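Protein HTP-2 (Caenorhabditis elegans, PDB 4TZM) binds the closure motif of its partner HTP-3 through its HORMA domain, and probably takes part in assembling the meiotic chromosome axis. Local coordinates at residues K22-L27 with S39-R44; N68-N73 with D169-I174; V111-D116 with N196-Y201. All blocks are in the same frame, centred on the assembly; numbering follows the deposited sequence.

Contact 1 of 3, residues K22-L27 with S39-R44; sequences KTWSKL and SNFMIR
Leu27 and Arg44 bring the two backbones to 7.0 Å between CA atoms, where the irregular helical turn of residues 22-27 meets the side of helix 35-56. Here the carbonyl of Leu27 points at the Arg44 side chain. The arginine folds back on itself, bent at both chi2 and chi3, and this curls NE round to Leu27 O at 3.0 Å. With an N-H...O angle of 121° the hydrogen bond is weak, but the long flexible chain suits the task, since its methylenes also lie against the same oxygen. Leu27 CD2 also lies 3.9 Å from NH2 of Arg44, a van der Waals contact.

Deeper in, Trp24 and Phe41 meet obliquely, Trp24 CZ2 to Phe41 CE1 at 3.7 Å, the two side chains crossing at about a right angle. Each has CG anti to its own backbone N (chi1 175° in Trp24, 173° in Phe41), which turns each ring toward the other. A large indole fits this place because its far carbons reach the helix while NE1 is paired with Pro29 O.

Phe28 stacks on Trp24 and meets Phe41, and Val167, Arg168 and Met171 of helix 164-185 pack against these rings, so the N-terminal turn is wedged between two helices.

Contact 2 of 3, residues N68-N73 with D169-I174; sequences NYITEN and DQMVTI
Methyl against methyl, Thr71 CG2 meets Val172 CG2 at 3.6 Å, the nearest approach between residues 68-73 and helix segment 169-174. The two side chains cross at about a right angle. Ile70 adds a broader, looser layer: its CG2 lies 4.3 Å from Val172 CG2 and equally far from CG of Met171. Branched residues suit the loop side, offering methyls close to the backbone, whereas the long, pliant methionine can fill space between several neighbours.

The hydroxyl of Thr71 is turned to its own chain. With chi1 at 76°, OG1 sits between the backbone N and the carbonyl carbon and accepts from Asn73 N at 3.2 Å, an ST turn that leaves CG2 for the helix; a weak bond from Leu74 N reaches the same oxygen. On the helix, Thr173 OG1 donates to Asp169 O at 3.1 Å, and Thr173 N reaches that oxygen from the opposite face of its plane.

Farther out, Trp24 also covers Ile70, and Leu235 of strand 228-235 touches Met171. Ile70 and Thr71 together face Leu74 as a classic beta bulge, where the hairpin of strands 65-69 and 75-79 leans on helix 164-185 of the HORMA domain.

Contact 3 of 3, residues V111-D116 with N196-Y201; sequences VVTEHD and NFRLKY
Val111 CG1 sits over one face of the Arg198 guanidinium, 3.6 Å above the plane and over its centre, while CG2 follows the aliphatic part at CD. The two side chains cross at about a right angle. With CG anti to the carbonyl carbon (chi1 -50°) and the chain extended from CG to NE, Arg198 runs over the valine to Thr113, whose CG2 touches NH2 at 3.8 Å. A beta-branched valine suits a strand and offers a compact apolar surface to the flat cation, whose N-H groups are directed elsewhere.

NE donates to Asn196 OD1 at 3.0 Å, on a lone pair in the carbonyl plane although tilted from the guanidinium plane; the short amide of Asn196 thus braces the arginine from its own strand. NH2 bonds to Asp118 O and NH1 to Phe220 O, and a water accepts weakly from NH2 while donating to Thr113 OG1. That hydroxyl in turn donates to His115 O.

Beneath these side chains, Val111 and Asn196 form an antiparallel hydrogen-bonded pair, linked by backbone bonds in both directions. The following residues 198-200 pair with the bound peptide.

A leucine in place of Arg198 would probably leave Asn196 OD1 and the carbonyls of Asp118 and Phe220 without their donors. The chemistry implies a buried cation spread over backbone and amide oxygens, one face of it packed by a valine methyl, which is likely to hold the nearby loops to the peptide-binding strand.

Contacts 1 and 2 form one continuous region, their centres 11 Å apart: Thr23 CG2 meets Tyr69 O at 3.5 Å, and Leu27 CD1 lies 3.6 Å from Tyr69 O. Helix 164-185 packs against both the N-terminal turn, through Trp24, and the 65-69 hairpin. Contact 3 stands on the opposite side of the chain's centre, about 26 Å from contact 1 and 27 Å from contact 2 between centres, the nearest atoms being about 11 Å and about 13 Å away. It borders the bound closure peptide, which extends the sheet beyond strand 193-201. Chain order nevertheless ties contacts 2 and 3 together, because their segments alternate and helix 164-185 is followed directly by that peptide-binding strand.

Contact 1 of 3, residues K22-L27 with S39-R44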
loop_
_atom_site.group_PDB
_atom_site.type_symbol
_atom_site.label_atom_id
_atom_site.label_comp_id
_atom_site.label_asym_id
_atom_site.label_seq_id
_atom_site.Cartn_x
_atom_site.Cartn_y
_atom_site.Cartn_z
ATOM N N LYS A 22 -17.963 -1.070 13.741
ATOM C CA LYS A 22 -17.086 -1.543 14.807
ATOM C C LYS A 22 -15.861 -2.272 14.253
ATOM O O LYS A 22 -14.744 -2.104 14.750
ATOM C CB LYS A 22 -17.864 -2.458 15.758
ATOM C CG LYS A 22 -17.198 -2.675 17.109
ATOM C CD LYS A 22 -16.862 -1.350 17.778
ATOM C CE LYS A 22 -16.544 -1.539 19.254
ATOM N NZ LYS A 22 -17.710 -2.096 19.997
ATOM N N THR A 23 -16.080 -3.073 13.215
ATOM C CA THR A 23 -15.017 -3.857 12.595
ATOM C C THR A 23 -13.998 -2.971 11.884
ATOM O O THR A 23 -12.789 -3.173 12.013
ATOM C CB THR A 23 -15.586 -4.868 11.584
ATOM O OG1 THR A 23 -16.617 -5.647 12.207
ATOM C CG2 THR A 23 -14.487 -5.785 11.078
ATOM N N TRP A 24 -14.494 -1.993 11.132
ATOM C CA TRP A 24 -13.635 -1.064 10.404
ATOM C C TRP A 24 -12.707 -0.295 11.342
ATOM O O TRP A 24 -11.535 -0.082 11.032
ATOM C CB TRP A 24 -14.482 -0.083 9.583
ATOM C CG TRP A 24 -13.677 0.988 8.901
ATOM C CD1 TRP A 24 -13.415 2.242 9.371
ATOM C CD2 TRP A 24 -13.030 0.895 7.624
ATOM N NE1 TRP A 24 -12.643 2.936 8.467
ATOM C CE2 TRP A 24 -12.394 2.131 7.385
ATOM C CE3 TRP A 24 -12.926 -0.113 6.659
ATOM C CZ2 TRP A 24 -11.663 2.387 6.222
ATOM C CZ3 TRP A 24 -12.201 0.142 5.504
ATOM C CH2 TRP A 24 -11.579 1.381 5.296
ATOM N N SER A 25 -13.231 0.106 12.495
ATOM C CA SER A 25 -12.472 0.932 13.431
ATOM C C SER A 25 -11.317 0.174 14.082
ATOM O O SER A 25 -10.440 0.778 14.696
ATOM C CB SER A 25 -13.396 1.492 14.515
ATOM O OG SER A 25 -14.375 2.349 13.956
ATOM N N LYS A 26 -11.317 -1.146 13.938
ATOM C CA LYS A 26 -10.284 -1.978 14.540
ATOM C C LYS A 26 -8.951 -1.850 13.803
ATOM O O LYS A 26 -7.889 -2.098 14.377
ATOM C CB LYS A 26 -10.733 -3.442 14.560
ATOM C CG LYS A 26 -9.834 -4.347 15.380
ATOM C CD LYS A 26 -10.096 -5.815 15.094
ATOM C CE LYS A 26 -9.107 -6.692 15.846
ATOM N NZ LYS A 26 -9.258 -8.132 15.500
ATOM N N LEU A 27 -9.006 -1.456 12.534
ATOM C CA LEU A 27 -7.800 -1.342 11.716
ATOM C C LEU A 27 -7.588 0.050 11.121
ATOM O O LEU A 27 -6.455 0.437 10.827
ATOM C CB LEU A 27 -7.836 -2.365 10.579
ATOM C CG LEU A 27 -7.564 -3.818 10.953
ATOM C CD1 LEU A 27 -7.859 -4.727 9.774
ATOM C CD2 LEU A 27 -6.124 -3.975 11.401
ATOM N N SER A 39 -3.766 10.882 6.139
ATOM C CA SER A 39 -2.412 10.358 6.115
ATOM C C SER A 39 -2.296 9.122 7.005
ATOM O O SER A 39 -1.609 8.156 6.664
ATOM C CB SER A 39 -1.434 11.439 6.572
ATOM O OG SER A 39 -0.102 11.059 6.303
ATOM N N ASN A 40 -2.976 9.157 8.147
ATOM C CA ASN A 40 -3.031 7.998 9.024
ATOM C C ASN A 40 -3.699 6.836 8.323
ATOM O O ASN A 40 -3.370 5.676 8.571
ATOM C CB ASN A 40 -3.774 8.324 10.319
ATOM C CG ASN A 40 -2.942 9.158 11.268
ATOM O OD1 ASN A 40 -1.718 9.089 11.245
ATOM N ND2 ASN A 40 -3.601 9.955 12.106
ATOM N N PHE A 41 -4.645 7.142 7.441
ATOM C CA PHE A 41 -5.297 6.077 6.710
ATOM C C PHE A 41 -4.334 5.392 5.738
ATOM O O PHE A 41 -4.349 4.172 5.613
ATOM C CB PHE A 41 -6.524 6.583 5.947
ATOM C CG PHE A 41 -7.110 5.541 5.050
ATOM C CD1 PHE A 41 -7.957 4.576 5.561
ATOM C CD2 PHE A 41 -6.761 5.483 3.713
ATOM C CE1 PHE A 41 -8.472 3.590 4.747
ATOM C CE2 PHE A 41 -7.270 4.502 2.898
ATOM C CZ PHE A 41 -8.128 3.552 3.415
ATOM N N MET A 42 -3.507 6.168 5.041
ATOM C CA MET A 42 -2.570 5.591 4.076
ATOM C C MET A 42 -1.563 4.674 4.771
ATOM O O MET A 42 -1.172 3.640 4.230
ATOM C CB MET A 42 -1.828 6.687 3.304
ATOM C CG MET A 42 -2.694 7.503 2.351
ATOM S SD MET A 42 -3.648 6.479 1.212
ATOM C CE MET A 42 -3.792 7.572 -0.189
ATOM N N ILE A 43 -1.145 5.071 5.969
ATOM C CA ILE A 43 -0.247 4.263 6.788
ATOM C C ILE A 43 -0.859 2.894 7.083
ATOM O O ILE A 43 -0.197 1.868 6.930
ATOM C CB ILE A 43 0.093 4.982 8.113
ATOM C CG1 ILE A 43 0.738 6.340 7.820
ATOM C CG2 ILE A 43 1.006 4.127 8.977
ATOM C CD1 ILE A 43 1.207 7.087 9.044
ATOM N N ARG A 44 -2.124 2.885 7.493
ATOM C CA ARG A 44 -2.829 1.641 7.769
ATOM C C ARG A 44 -3.060 0.856 6.479
ATOM O O ARG A 44 -3.008 -0.369 6.480
ATOM C CB ARG A 44 -4.163 1.913 8.473
ATOM C CG ARG A 44 -4.060 2.796 9.716
ATOM C CD ARG A 44 -3.095 2.243 10.766
ATOM N NE ARG A 44 -3.605 1.048 11.435
ATOM C CZ ARG A 44 -2.965 -0.117 11.472
ATOM N NH1 ARG A 44 -1.785 -0.242 10.880
ATOM N NH2 ARG A 44 -3.497 -1.157 12.102
#

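Contact 2 of 3, residues N68-N73 with D169-I174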
loop_
_atom_site.group_PDB
_atom_site.type_symbol
_atom_site.label_atom_id
_atom_site.label_comp_id
_atom_site.label_asym_id
_atom_site.label_seq_id
_atom_site.Cartn_x
_atom_site.Cartn_y
_atom_site.Cartn_z
ATOM N N ASN A 68 -7.486 -10.865 10.725
ATOM C CA ASN A 68 -8.221 -9.632 10.951
ATOM C C ASN A 68 -9.412 -9.543 10.011
ATOM O O ASN A 68 -9.527 -10.328 9.069
ATOM C CB ASN A 68 -7.314 -8.415 10.763
ATOM C CG ASN A 68 -6.576 -8.036 12.029
ATOM O OD1 ASN A 68 -7.127 -7.371 12.906
ATOM N ND2 ASN A 68 -5.317 -8.448 12.130
ATOM N N TYR A 69 -10.296 -8.586 10.275
ATOM C CA TYR A 69 -11.450 -8.339 9.421
ATOM C C TYR A 69 -11.511 -6.872 9.016
ATOM O O TYR A 69 -11.239 -5.985 9.826
ATOM C CB TYR A 69 -12.750 -8.730 10.127
ATOM C CG TYR A 69 -12.976 -10.216 10.295
ATOM C CD1 TYR A 69 -12.314 -10.937 11.282
ATOM C CD2 TYR A 69 -13.872 -10.895 9.479
ATOM C CE1 TYR A 69 -12.528 -12.297 11.442
ATOM C CE2 TYR A 69 -14.094 -12.252 9.631
ATOM C CZ TYR A 69 -13.419 -12.949 10.615
ATOM O OH TYR A 69 -13.636 -14.301 10.771
ATOM N N ILE A 70 -11.863 -6.628 7.761
ATOM C CA ILE A 70 -12.091 -5.277 7.266
ATOM C C ILE A 70 -13.580 -4.970 7.320
ATOM O O ILE A 70 -13.992 -3.869 7.684
ATOM C CB ILE A 70 -11.577 -5.114 5.832
ATOM C CG1 ILE A 70 -10.130 -5.596 5.745
ATOM C CG2 ILE A 70 -11.697 -3.667 5.378
ATOM C CD1 ILE A 70 -9.686 -5.902 4.349
ATOM N N THR A 71 -14.383 -5.957 6.935
ATOM C CA THR A 71 -15.823 -5.925 7.155
ATOM C C THR A 71 -16.222 -7.249 7.794
ATOM O O THR A 71 -15.380 -8.126 7.977
ATOM C CB THR A 71 -16.617 -5.706 5.851
ATOM O OG1 THR A 71 -16.645 -6.917 5.090
ATOM C CG2 THR A 71 -15.987 -4.606 5.017
ATOM N N GLU A 72 -17.495 -7.395 8.137
ATOM C CA GLU A 72 -17.971 -8.631 8.748
ATOM C C GLU A 72 -17.843 -9.797 7.776
ATOM O O GLU A 72 -17.662 -10.945 8.184
ATOM C CB GLU A 72 -19.423 -8.485 9.200
ATOM C CG GLU A 72 -19.637 -7.486 10.321
ATOM C CD GLU A 72 -21.098 -7.360 10.703
ATOM O OE1 GLU A 72 -21.955 -7.862 9.945
ATOM O OE2 GLU A 72 -21.392 -6.763 11.760
ATOM N N ASN A 73 -17.926 -9.484 6.487
ATOM C CA ASN A 73 -17.898 -10.488 5.431
ATOM C C ASN A 73 -16.484 -10.814 4.951
ATOM O O ASN A 73 -16.239 -11.897 4.419
ATOM C CB ASN A 73 -18.736 -10.007 4.242
ATOM C CG ASN A 73 -19.563 -11.114 3.618
ATOM O OD1 ASN A 73 -19.031 -12.004 2.955
ATOM N ND2 ASN A 73 -20.875 -11.056 3.819
ATOM N N ASP A 169 -15.173 1.454 0.577
ATOM C CA ASP A 169 -15.472 0.668 -0.620
ATOM C C ASP A 169 -14.212 0.419 -1.441
ATOM O O ASP A 169 -14.019 -0.669 -1.986
ATOM C CB ASP A 169 -16.512 1.367 -1.501
ATOM C CG ASP A 169 -17.898 1.381 -0.885
ATOM O OD1 ASP A 169 -18.143 0.627 0.081
ATOM O OD2 ASP A 169 -18.755 2.146 -1.381
ATOM N N GLN A 170 -13.367 1.441 -1.546
ATOM C CA GLN A 170 -12.131 1.333 -2.310
ATOM C C GLN A 170 -11.157 0.379 -1.629
ATOM O O GLN A 170 -10.405 -0.331 -2.296
ATOM C CB GLN A 170 -11.485 2.711 -2.490
ATOM C CG GLN A 170 -12.217 3.638 -3.457
ATOM C CD GLN A 170 -11.793 5.092 -3.309
ATOM O OE1 GLN A 170 -11.067 5.447 -2.380
ATOM N NE2 GLN A 170 -12.247 5.938 -4.226
ATOM N N MET A 171 -11.177 0.362 -0.299
ATOM C CA MET A 171 -10.284 -0.504 0.471
ATOM C C MET A 171 -10.729 -1.961 0.394
ATOM O O MET A 171 -9.906 -2.865 0.253
ATOM C CB MET A 171 -10.221 -0.047 1.929
ATOM C CG MET A 171 -9.475 -0.998 2.851
ATOM S SD MET A 171 -7.768 -1.268 2.336
ATOM C CE MET A 171 -7.144 0.398 2.363
ATOM N N VAL A 172 -12.037 -2.177 0.489
ATOM C CA VAL A 172 -12.618 -3.504 0.341
ATOM C C VAL A 172 -12.321 -4.076 -1.046
ATOM O O VAL A 172 -11.979 -5.251 -1.183
ATOM C CB VAL A 172 -14.138 -3.464 0.592
ATOM C CG1 VAL A 172 -14.823 -4.692 0.004
ATOM C CG2 VAL A 172 -14.422 -3.334 2.083
ATOM N N THR A 173 -12.431 -3.231 -2.066
ATOM C CA THR A 173 -12.132 -3.628 -3.442
ATOM C C THR A 173 -10.674 -4.055 -3.625
ATOM O O THR A 173 -10.388 -5.056 -4.282
ATOM C CB THR A 173 -12.445 -2.481 -4.427
ATOM O OG1 THR A 173 -13.866 -2.330 -4.543
ATOM C CG2 THR A 173 -11.854 -2.767 -5.803
ATOM N N ILE A 174 -9.754 -3.294 -3.039
ATOM C CA ILE A 174 -8.328 -3.570 -3.186
ATOM C C ILE A 174 -7.967 -4.928 -2.584
ATOM O O ILE A 174 -7.308 -5.745 -3.233
ATOM C CB ILE A 174 -7.465 -2.462 -2.536
ATOM C CG1 ILE A 174 -7.360 -1.261 -3.478
ATOM C CG2 ILE A 174 -6.071 -2.982 -2.201
ATOM C CD1 ILE A 174 -6.566 -0.104 -2.909
#

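Contact 3 of 3, residues V111-D116 with N196-Y201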
loop_
_atom_site.group_PDB
_atom_site.type_symbol
_atom_site.label_atom_id
_atom_site.label_comp_id
_atom_site.label_asym_id
_atom_site.label_seq_id
_atom_site.Cartn_x
_atom_site.Cartn_y
_atom_site.Cartn_z
ATOM N N VAL A 111 9.224 -5.934 -4.090
ATOM C CA VAL A 111 9.940 -6.385 -5.275
ATOM C C VAL A 111 10.495 -7.798 -5.119
ATOM O O VAL A 111 11.244 -8.079 -4.185
ATOM C CB VAL A 111 11.093 -5.419 -5.609
ATOM C CG1 VAL A 111 11.961 -5.980 -6.721
ATOM C CG2 VAL A 111 10.543 -4.052 -5.986
ATOM N N VAL A 112 10.125 -8.682 -6.041
ATOM C CA VAL A 112 10.597 -10.061 -6.001
ATOM C C VAL A 112 11.581 -10.344 -7.134
ATOM O O VAL A 112 11.290 -10.101 -8.305
ATOM C CB VAL A 112 9.429 -11.057 -6.080
ATOM C CG1 VAL A 112 9.941 -12.482 -5.943
ATOM C CG2 VAL A 112 8.404 -10.750 -4.998
ATOM N N THR A 113 12.756 -10.849 -6.769
ATOM C CA THR A 113 13.795 -11.195 -7.734
ATOM C C THR A 113 14.283 -12.619 -7.496
ATOM O O THR A 113 14.149 -13.142 -6.392
ATOM C CB THR A 113 15.001 -10.240 -7.648
ATOM O OG1 THR A 113 15.544 -10.270 -6.320
ATOM C CG2 THR A 113 14.591 -8.817 -7.993
ATOM N N GLU A 114 14.855 -13.241 -8.522
ATOM C CA GLU A 114 15.405 -14.586 -8.373
ATOM C C GLU A 114 16.683 -14.564 -7.532
ATOM O O GLU A 114 16.875 -15.408 -6.656
ATOM C CB GLU A 114 15.673 -15.218 -9.743
ATOM C CG GLU A 114 16.514 -14.371 -10.684
ATOM C CD GLU A 114 16.857 -15.100 -11.969
ATOM O OE1 GLU A 114 16.516 -16.298 -12.086
ATOM O OE2 GLU A 114 17.469 -14.476 -12.863
ATOM N N HIS A 115 17.545 -13.586 -7.788
ATOM C CA HIS A 115 18.793 -13.462 -7.043
ATOM C C HIS A 115 18.819 -12.182 -6.213
ATOM O O HIS A 115 18.327 -11.137 -6.642
ATOM C CB HIS A 115 19.995 -13.503 -7.992
ATOM C CG HIS A 115 20.032 -14.720 -8.864
ATOM N ND1 HIS A 115 19.572 -15.950 -8.446
ATOM C CD2 HIS A 115 20.463 -14.889 -10.136
ATOM C CE1 HIS A 115 19.724 -16.828 -9.423
ATOM N NE2 HIS A 115 20.262 -16.212 -10.458
ATOM N N ASP A 116 19.398 -12.279 -5.021
ATOM C CA ASP A 116 19.477 -11.147 -4.107
ATOM C C ASP A 116 20.304 -10.014 -4.709
ATOM O O ASP A 116 21.475 -10.197 -5.040
ATOM C CB ASP A 116 20.075 -11.590 -2.769
ATOM C CG ASP A 116 19.765 -10.625 -1.638
ATOM O OD1 ASP A 116 19.543 -9.426 -1.911
ATOM O OD2 ASP A 116 19.744 -11.071 -0.472
ATOM N N ASN A 196 11.913 -8.062 -1.622
ATOM C CA ASN A 196 12.506 -6.796 -1.209
ATOM C C ASN A 196 11.478 -5.665 -1.146
ATOM O O ASN A 196 10.508 -5.655 -1.906
ATOM C CB ASN A 196 13.631 -6.422 -2.176
ATOM C CG ASN A 196 14.772 -5.703 -1.498
ATOM O OD1 ASN A 196 15.494 -4.933 -2.128
ATOM N ND2 ASN A 196 14.944 -5.953 -0.207
ATOM N N PHE A 197 11.687 -4.726 -0.229
ATOM C CA PHE A 197 10.917 -3.487 -0.198
ATOM C C PHE A 197 11.788 -2.338 -0.687
ATOM O O PHE A 197 12.837 -2.058 -0.112
ATOM C CB PHE A 197 10.397 -3.194 1.208
ATOM C CG PHE A 197 9.141 -3.936 1.556
ATOM C CD1 PHE A 197 7.930 -3.573 0.991
ATOM C CD2 PHE A 197 9.168 -4.993 2.451
ATOM C CE1 PHE A 197 6.769 -4.251 1.308
ATOM C CE2 PHE A 197 8.009 -5.676 2.773
ATOM C CZ PHE A 197 6.809 -5.304 2.201
ATOM N N ARG A 198 11.355 -1.683 -1.758
ATOM C CA ARG A 198 12.122 -0.595 -2.351
ATOM C C ARG A 198 11.224 0.613 -2.578
ATOM O O ARG A 198 10.080 0.469 -3.006
ATOM C CB ARG A 198 12.761 -1.042 -3.669
ATOM C CG ARG A 198 13.519 -2.359 -3.572
ATOM C CD ARG A 198 14.101 -2.782 -4.911
ATOM N NE ARG A 198 14.614 -4.149 -4.865
ATOM C CZ ARG A 198 15.256 -4.741 -5.867
ATOM N NH1 ARG A 198 15.473 -4.088 -7.000
ATOM N NH2 ARG A 198 15.684 -5.989 -5.734
ATOM N N LEU A 199 11.736 1.804 -2.291
ATOM C CA LEU A 199 10.906 2.995 -2.385
ATOM C C LEU A 199 11.575 4.132 -3.150
ATOM O O LEU A 199 12.780 4.117 -3.396
ATOM C CB LEU A 199 10.485 3.458 -0.981
ATOM C CG LEU A 199 11.520 3.795 0.093
ATOM C CD1 LEU A 199 12.072 5.198 -0.082
ATOM C CD2 LEU A 199 10.902 3.650 1.472
ATOM N N LYS A 200 10.766 5.114 -3.529
ATOM C CA LYS A 200 11.251 6.273 -4.253
ATOM C C LYS A 200 10.807 7.539 -3.536
ATOM O O LYS A 200 9.623 7.720 -3.260
ATOM C CB LYS A 200 10.740 6.261 -5.693
ATOM C CG LYS A 200 11.143 7.462 -6.528
ATOM C CD LYS A 200 10.540 7.375 -7.922
ATOM C CE LYS A 200 10.914 8.577 -8.775
ATOM N NZ LYS A 200 10.236 8.530 -10.100
ATOM N N TYR A 201 11.764 8.402 -3.222
ATOM C CA TYR A 201 11.465 9.665 -2.563
ATOM C C TYR A 201 10.917 10.661 -3.578
ATOM O O TYR A 201 11.168 10.540 -4.778
ATOM C CB TYR A 201 12.714 10.231 -1.884
ATOM C CG TYR A 201 13.272 9.387 -0.754
ATOM C CD1 TYR A 201 14.184 8.368 -1.002
ATOM C CD2 TYR A 201 12.905 9.627 0.565
ATOM C CE1 TYR A 201 14.706 7.604 0.029
ATOM C CE2 TYR A 201 13.422 8.867 1.604
ATOM C CZ TYR A 201 14.321 7.858 1.331
ATOM O OH TYR A 201 14.835 7.104 2.364
HETATM O O HOH W 1 14.737 -8.393 -4.573
#